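Local coordinates for protein fructose-bisphosphate aldolase (PDB 2FJK) that belongs to the class II fructose-bisphosphate aldolase family of TIM-barrel proteins and binds 1,3-dihydroxyacetonephosphate in its pocket, at residues Val218-Ala223 / Val264-Gly269; Thr30-Glu35 / Pro283-Val288. All blocks are in the same frame, centred on the assembly; numbering follows the deposited sequence.

Contact 1. Residues Val218-Ala223 / Val264-Gly269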
ATOM      1  N   VAL A 218      16.789  32.652  14.504  1.00 28.63           N
ATOM      2  CA  VAL A 218      15.898  33.762  14.822  1.00 28.24           C
ATOM      3  C   VAL A 218      16.272  34.956  13.941  1.00 29.50           C
ATOM      4  O   VAL A 218      15.417  35.535  13.272  1.00 28.23           O
ATOM      5  CB  VAL A 218      16.028  34.173  16.306  1.00 28.45           C
ATOM      6  CG1 VAL A 218      15.174  35.404  16.592  1.00 29.17           C
ATOM      7  CG2 VAL A 218      15.618  33.016  17.203  1.00 27.21           C
ATOM      8  N   GLU A 219      17.562  35.299  13.929  1.00 31.48           N
ATOM      9  CA  GLU A 219      18.068  36.431  13.151  1.00 32.44           C
ATOM     10  C   GLU A 219      17.928  36.242  11.642  1.00 31.63           C
ATOM     11  O   GLU A 219      17.724  37.206  10.900  1.00 31.20           O
ATOM     12  CB  GLU A 219      19.533  36.705  13.526  1.00 35.13           C
ATOM     13  CG  GLU A 219      19.711  37.046  15.010  1.00 38.77           C
ATOM     14  CD  GLU A 219      21.128  37.472  15.381  1.00 40.49           C
ATOM     15  OE1 GLU A 219      21.638  38.435  14.769  1.00 42.14           O
ATOM     16  OE2 GLU A 219      21.726  36.853  16.292  1.00 41.05           O
ATOM     17  N   ARG A 220      18.036  34.999  11.190  1.00 31.69           N
ATOM     18  CA  ARG A 220      17.900  34.695   9.771  1.00 30.95           C
ATOM     19  C   ARG A 220      16.442  34.943   9.385  1.00 30.49           C
ATOM     20  O   ARG A 220      16.144  35.466   8.313  1.00 28.76           O
ATOM     21  CB  ARG A 220      18.264  33.234   9.524  1.00 32.00           C
ATOM     22  CG  ARG A 220      18.357  32.829   8.070  1.00 34.56           C
ATOM     23  CD  ARG A 220      18.701  31.348   7.983  1.00 36.22           C
ATOM     24  NE  ARG A 220      19.263  30.970   6.691  1.00 40.24           N
ATOM     25  CZ  ARG A 220      18.595  30.987   5.546  1.00 40.95           C
ATOM     26  NH1 ARG A 220      17.325  31.365   5.529  1.00 44.06           N
ATOM     27  NH2 ARG A 220      19.194  30.623   4.420  1.00 41.87           N
ATOM     28  N   PHE A 221      15.542  34.562  10.282  1.00 30.78           N
ATOM     29  CA  PHE A 221      14.110  34.727  10.071  1.00 31.56           C
ATOM     30  C   PHE A 221      13.769  36.215  10.010  1.00 32.80           C
ATOM     31  O   PHE A 221      13.058  36.662   9.106  1.00 32.56           O
ATOM     32  CB  PHE A 221      13.345  34.050  11.216  1.00 30.17           C
ATOM     33  CG  PHE A 221      11.854  34.199  11.125  1.00 29.83           C
ATOM     34  CD1 PHE A 221      11.155  33.704  10.029  1.00 28.56           C
ATOM     35  CD2 PHE A 221      11.145  34.836  12.141  1.00 29.81           C
ATOM     36  CE1 PHE A 221       9.773  33.840   9.945  1.00 26.43           C
ATOM     37  CE2 PHE A 221       9.762  34.977  12.065  1.00 28.14           C
ATOM     38  CZ  PHE A 221       9.077  34.477  10.963  1.00 26.58           C
ATOM     39  N   ARG A 222      14.291  36.980  10.965  1.00 33.47           N
ATOM     40  CA  ARG A 222      14.041  38.416  10.999  1.00 33.63           C
ATOM     41  C   ARG A 222      14.666  39.065   9.776  1.00 32.40           C
ATOM     42  O   ARG A 222      14.068  39.943   9.167  1.00 32.21           O
ATOM     43  CB  ARG A 222      14.621  39.042  12.275  1.00 34.94           C
ATOM     44  CG  ARG A 222      14.206  38.338  13.559  1.00 37.34           C
ATOM     45  CD  ARG A 222      14.493  39.181  14.798  1.00 41.22           C
ATOM     46  NE  ARG A 222      13.271  39.804  15.295  1.00 43.65           N
ATOM     47  CZ  ARG A 222      12.540  40.681  14.607  1.00 45.00           C
ATOM     48  NH1 ARG A 222      12.910  41.055  13.388  1.00 47.20           N
ATOM     49  NH2 ARG A 222      11.419  41.165  15.128  1.00 43.19           N
ATOM     50  N   ALA A 223      15.865  38.619   9.411  1.00 33.33           N
ATOM     51  CA  ALA A 223      16.572  39.164   8.250  1.00 33.84           C
ATOM     52  C   ALA A 223      15.745  39.044   6.965  1.00 34.24           C
ATOM     53  O   ALA A 223      15.897  39.844   6.042  1.00 34.16           O
ATOM     54  CB  ALA A 223      17.918  38.464   8.080  1.00 31.92           C
ATOM     55  N   VAL A 264      11.547  30.017   3.077  1.00 21.61           N
ATOM     56  CA  VAL A 264      10.496  30.402   2.145  1.00 20.46           C
ATOM     57  C   VAL A 264      10.495  31.923   2.006  1.00 22.42           C
ATOM     58  O   VAL A 264      10.446  32.457   0.894  1.00 22.54           O
ATOM     59  CB  VAL A 264       9.094  29.942   2.623  1.00 21.02           C
ATOM     60  CG1 VAL A 264       8.015  30.658   1.828  1.00 19.55           C
ATOM     61  CG2 VAL A 264       8.941  28.436   2.440  1.00 17.73           C
ATOM     62  N   ARG A 265      10.565  32.616   3.141  1.00 22.53           N
ATOM     63  CA  ARG A 265      10.566  34.074   3.145  1.00 23.89           C
ATOM     64  C   ARG A 265      11.738  34.656   2.367  1.00 23.52           C
ATOM     65  O   ARG A 265      11.548  35.525   1.518  1.00 21.94           O
ATOM     66  CB  ARG A 265      10.604  34.628   4.583  1.00 22.94           C
ATOM     67  CG  ARG A 265       9.441  34.195   5.464  1.00 26.41           C
ATOM     68  CD  ARG A 265       9.314  35.078   6.691  1.00 26.95           C
ATOM     69  NE  ARG A 265       8.450  36.218   6.418  1.00 31.56           N
ATOM     70  CZ  ARG A 265       7.217  36.354   6.897  1.00 32.45           C
ATOM     71  NH1 ARG A 265       6.692  35.421   7.694  1.00 32.97           N
ATOM     72  NH2 ARG A 265       6.500  37.412   6.560  1.00 33.02           N
ATOM     73  N   GLU A 266      12.949  34.186   2.650  1.00 23.64           N
ATOM     74  CA  GLU A 266      14.100  34.734   1.950  1.00 25.00           C
ATOM     75  C   GLU A 266      14.144  34.410   0.455  1.00 23.59           C
ATOM     76  O   GLU A 266      14.554  35.257  -0.335  1.00 22.66           O
ATOM     77  CB  GLU A 266      15.419  34.327   2.638  1.00 26.81           C
ATOM     78  CG  GLU A 266      15.845  32.882   2.527  1.00 30.07           C
ATOM     79  CD  GLU A 266      17.327  32.686   2.888  1.00 32.44           C
ATOM     80  OE1 GLU A 266      17.771  33.205   3.938  1.00 29.95           O
ATOM     81  OE2 GLU A 266      18.046  32.008   2.121  1.00 33.34           O
ATOM     82  N   THR A 267      13.723  33.206   0.061  1.00 22.44           N
ATOM     83  CA  THR A 267      13.729  32.840  -1.357  1.00 22.77           C
ATOM     84  C   THR A 267      12.736  33.715  -2.113  1.00 23.05           C
ATOM     85  O   THR A 267      13.048  34.245  -3.179  1.00 22.21           O
ATOM     86  CB  THR A 267      13.329  31.362  -1.583  1.00 23.71           C
ATOM     87  OG1 THR A 267      14.236  30.496  -0.889  1.00 25.19           O
ATOM     88  CG2 THR A 267      13.376  31.024  -3.058  1.00 24.09           C
ATOM     89  N   LEU A 268      11.536  33.872  -1.549  1.00 23.35           N
ATOM     90  CA  LEU A 268      10.502  34.688  -2.177  1.00 21.50           C
ATOM     91  C   LEU A 268      10.856  36.169  -2.091  1.00 22.37           C
ATOM     92  O   LEU A 268      10.486  36.956  -2.965  1.00 19.51           O
ATOM     93  CB  LEU A 268       9.144  34.426  -1.518  1.00 21.54           C
ATOM     94  CG  LEU A 268       8.481  33.075  -1.831  1.00 19.77           C
ATOM     95  CD1 LEU A 268       7.244  32.925  -0.961  1.00 19.30           C
ATOM     96  CD2 LEU A 268       8.101  32.985  -3.316  1.00 18.59           C
ATOM     97  N   GLY A 269      11.572  36.549  -1.033  1.00 22.54           N
ATOM     98  CA  GLY A 269      11.981  37.939  -0.886  1.00 23.01           C
ATOM     99  C   GLY A 269      13.073  38.283  -1.890  1.00 22.34           C
ATOM    100  O   GLY A 269      13.077  39.358  -2.480  1.00 22.81           O
TER

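Contact 2. Residues Thr30-Glu35 / Pro283-Val288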
ATOM      1  N   THR A  30       8.395  15.412   5.643  1.00 13.42           N
ATOM      2  CA  THR A  30       8.616  13.989   5.838  1.00 16.49           C
ATOM      3  C   THR A  30       9.883  13.515   5.144  1.00 17.67           C
ATOM      4  O   THR A  30      10.618  12.686   5.678  1.00 19.14           O
ATOM      5  CB  THR A  30       7.452  13.139   5.331  1.00 16.28           C
ATOM      6  OG1 THR A  30       6.222  13.628   5.876  1.00 15.13           O
ATOM      7  CG2 THR A  30       7.646  11.699   5.778  1.00 14.19           C
ATOM      8  N   GLN A  31      10.135  14.043   3.951  1.00 18.80           N
ATOM      9  CA  GLN A  31      11.325  13.675   3.194  1.00 20.38           C
ATOM     10  C   GLN A  31      12.585  14.137   3.917  1.00 19.72           C
ATOM     11  O   GLN A  31      13.552  13.371   4.066  1.00 16.89           O
ATOM     12  CB  GLN A  31      11.293  14.320   1.812  1.00 19.40           C
ATOM     13  CG  GLN A  31      10.091  13.929   0.979  1.00 21.69           C
ATOM     14  CD  GLN A  31      10.096  14.623  -0.367  1.00 23.10           C
ATOM     15  OE1 GLN A  31      10.121  15.851  -0.444  1.00 22.09           O
ATOM     16  NE2 GLN A  31      10.078  13.841  -1.433  1.00 25.45           N
ATOM     17  N   ALA A  32      12.574  15.399   4.345  1.00 19.00           N
ATOM     18  CA  ALA A  32      13.720  15.980   5.046  1.00 18.73           C
ATOM     19  C   ALA A  32      14.067  15.169   6.291  1.00 18.64           C
ATOM     20  O   ALA A  32      15.230  14.816   6.517  1.00 17.55           O
ATOM     21  CB  ALA A  32      13.426  17.428   5.431  1.00 18.66           C
ATOM     22  N   ILE A  33      13.052  14.871   7.092  1.00 14.57           N
ATOM     23  CA  ILE A  33      13.266  14.108   8.302  1.00 15.74           C
ATOM     24  C   ILE A  33      13.846  12.726   8.027  1.00 17.12           C
ATOM     25  O   ILE A  33      14.853  12.352   8.628  1.00 14.95           O
ATOM     26  CB  ILE A  33      11.970  13.929   9.097  1.00 15.15           C
ATOM     27  CG1 ILE A  33      11.387  15.293   9.488  1.00 15.35           C
ATOM     28  CG2 ILE A  33      12.252  13.107  10.336  1.00 17.99           C
ATOM     29  CD1 ILE A  33      10.002  15.189  10.109  1.00 11.11           C
ATOM     30  N   LEU A  34      13.197  11.972   7.137  1.00 18.42           N
ATOM     31  CA  LEU A  34      13.637  10.620   6.795  1.00 20.38           C
ATOM     32  C   LEU A  34      14.988  10.554   6.089  1.00 21.67           C
ATOM     33  O   LEU A  34      15.756   9.611   6.296  1.00 24.01           O
ATOM     34  CB  LEU A  34      12.587   9.913   5.932  1.00 18.11           C
ATOM     35  CG  LEU A  34      11.294   9.489   6.638  1.00 17.78           C
ATOM     36  CD1 LEU A  34      10.417   8.711   5.677  1.00 18.26           C
ATOM     37  CD2 LEU A  34      11.625   8.648   7.855  1.00 13.00           C
ATOM     38  N   GLU A  35      15.280  11.537   5.248  1.00 21.72           N
ATOM     39  CA  GLU A  35      16.557  11.549   4.547  1.00 22.37           C
ATOM     40  C   GLU A  35      17.648  11.813   5.574  1.00 23.07           C
ATOM     41  O   GLU A  35      18.709  11.170   5.552  1.00 21.66           O
ATOM     42  CB  GLU A  35      16.576  12.631   3.476  1.00 22.81           C
ATOM     43  CG  GLU A  35      15.750  12.295   2.260  1.00 26.81           C
ATOM     44  CD  GLU A  35      15.711  13.435   1.272  1.00 27.08           C
ATOM     45  OE1 GLU A  35      16.764  14.072   1.081  1.00 28.57           O
ATOM     46  OE2 GLU A  35      14.638  13.682   0.680  1.00 28.50           O
ATOM     47  N   PRO A 283      14.406  24.558  -1.128  1.00 20.24           N
ATOM     48  CA  PRO A 283      15.465  25.017  -0.229  1.00 21.55           C
ATOM     49  C   PRO A 283      14.974  25.064   1.218  1.00 22.93           C
ATOM     50  O   PRO A 283      15.771  24.929   2.141  1.00 23.99           O
ATOM     51  CB  PRO A 283      15.847  26.386  -0.807  1.00 21.10           C
ATOM     52  CG  PRO A 283      14.618  26.820  -1.526  1.00 22.71           C
ATOM     53  CD  PRO A 283      14.112  25.565  -2.163  1.00 20.22           C
ATOM     54  N   ALA A 284      13.661  25.224   1.413  1.00 21.96           N
ATOM     55  CA  ALA A 284      13.100  25.240   2.764  1.00 20.27           C
ATOM     56  C   ALA A 284      13.190  23.831   3.335  1.00 18.82           C
ATOM     57  O   ALA A 284      13.527  23.653   4.498  1.00 15.60           O
ATOM     58  CB  ALA A 284      11.644  25.704   2.751  1.00 19.74           C
ATOM     59  N   ARG A 285      12.885  22.835   2.508  1.00 18.54           N
ATOM     60  CA  ARG A 285      12.952  21.432   2.928  1.00 19.27           C
ATOM     61  C   ARG A 285      14.389  21.063   3.260  1.00 19.26           C
ATOM     62  O   ARG A 285      14.646  20.293   4.179  1.00 20.38           O
ATOM     63  CB  ARG A 285      12.438  20.510   1.815  1.00 18.15           C
ATOM     64  CG  ARG A 285      12.808  19.029   1.975  1.00 18.66           C
ATOM     65  CD  ARG A 285      12.406  18.214   0.734  1.00 19.98           C
ATOM     66  NE  ARG A 285      13.065  18.712  -0.476  1.00 21.86           N
ATOM     67  CZ  ARG A 285      12.695  18.411  -1.721  1.00 23.57           C
ATOM     68  NH1 ARG A 285      11.669  17.607  -1.942  1.00 25.49           N
ATOM     69  NH2 ARG A 285      13.343  18.932  -2.752  1.00 23.20           N
ATOM     70  N   GLU A 286      15.324  21.606   2.490  1.00 21.29           N
ATOM     71  CA  GLU A 286      16.738  21.337   2.707  1.00 22.04           C
ATOM     72  C   GLU A 286      17.192  21.907   4.056  1.00 21.80           C
ATOM     73  O   GLU A 286      17.968  21.272   4.770  1.00 22.34           O
ATOM     74  CB  GLU A 286      17.567  21.939   1.567  1.00 24.15           C
ATOM     75  CG  GLU A 286      19.068  21.795   1.745  1.00 27.24           C
ATOM     76  CD  GLU A 286      19.513  20.353   1.756  1.00 28.41           C
ATOM     77  OE1 GLU A 286      20.638  20.085   2.218  1.00 31.56           O
ATOM     78  OE2 GLU A 286      18.739  19.489   1.298  1.00 30.65           O
ATOM     79  N   ALA A 287      16.706  23.095   4.414  1.00 20.53           N
ATOM     80  CA  ALA A 287      17.093  23.677   5.695  1.00 20.86           C
ATOM     81  C   ALA A 287      16.533  22.849   6.841  1.00 20.63           C
ATOM     82  O   ALA A 287      17.141  22.771   7.909  1.00 19.85           O
ATOM     83  CB  ALA A 287      16.606  25.120   5.815  1.00 20.34           C
ATOM     84  N   VAL A 288      15.375  22.229   6.627  1.00 19.54           N
ATOM     85  CA  VAL A 288      14.786  21.412   7.678  1.00 18.98           C
ATOM     86  C   VAL A 288      15.627  20.164   7.879  1.00 18.96           C
ATOM     87  O   VAL A 288      15.875  19.736   9.008  1.00 18.34           O
ATOM     88  CB  VAL A 288      13.345  20.986   7.336  1.00 17.92           C
ATOM     89  CG1 VAL A 288      12.883  19.906   8.311  1.00 17.33           C
ATOM     90  CG2 VAL A 288      12.410  22.196   7.415  1.00 17.89           C
TER

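Contact 1. Residues Val218-Ala223 / Val264-Gly269
F221 and R265 form the close-packed half of this helix-helix contact, on the periphery of a TIM-barrel aldolase, where the end of helix 215-223 meets helix 254-270. Hydrocarbon meets hydrocarbon here: CE1 of the F221 ring lies 3.5 Å from CD of R265, an approach oblique to the ring. The arginine is buried, and its bent chain carries the guanidinium past the phenyl ring, with NH1 of R265 4.1 Å from F221 CE1. The planes of the two groups are nearly perpendicular, 85° apart. F221 also packs on L258 and T261 of helix 254-270 and on P272 of the second subunit, so this half of the contact is closed partly by the oligomer.

The other half is more open. R220 and E266 are both partly exposed and form a salt bridge. An extended chain from CG to NE carries the guanidinium of R220 across to helix 254-270. E266 meets it with CG set between its own backbone N and carbonyl carbon (chi1 71°), and the two side chains cross at about a right angle. The placing of E266 OE1 is less certain, which makes its pairing with R220 NH1 doubtful; the sounder part of the bridge is NH2 to OE2. Even so, the bond from R220 NH2 to E266 OE2 is weak, 2.9 Å long and bent to 139° at the hydrogen.

Contact 2. Residues Thr30-Glu35 / Pro283-Val288
R285 NH1 is shared by two acceptors on different subunits: OE1 of Q31 in its own chain, and the backbone O of Y55 in the second subunit. The site lies between two outer helices of the TIM-barrel fold, 27-38 and 277-299, whose short segments cross at -36° with their axes 8.5 Å apart. The bond from R285 NH1 to Q31 OE1 measures 2.8 Å. Q31 OE1 sits at the guanidinium edge and close to its plane, while the donor is tilted 33° from the plane of the amide carbonyl. The arginine reaches this position through a bend near the end of its chain, and the aromatic ring of Y55 in the second subunit adds a cation-pi contact.

Beneath this polar layer the helices come together over a small residue. A32, whose CA is closer to that of R285 than any other pair across the two segments, points its methyl at the other helix; its CB lies 3.4 Å from the carbonyl O of R285 and 3.9 Å from CG of the same residue. V288, one turn on, completes the apolar part. Its CG1, anti to the backbone N (chi1 168°), packs 3.8 Å from the CB of A32.

Contact 1 divides polar and apolar roles between two arginines, R220 and R265, whereas in contact 2 R285 takes both. Contact 1 lies farther out, its centre 25 Å from that of the chain against 16 Å for contact 2, and each has two buried and two partly exposed touching residues. Their centres are about 17 Å apart. Helices 254-270 and 277-299, consecutive in the chain, join them directly: V264 CG2 meets A284 CB at 3.9 Å. Contact 1 pairs opposite charges and sets an arginine chain against an aromatic ring; contact 2 joins a neutral amide to an arginine above aliphatic packing. Both touch the second subunit, contact 1 by packing and contact 2 also through a hydrogen bond of R285.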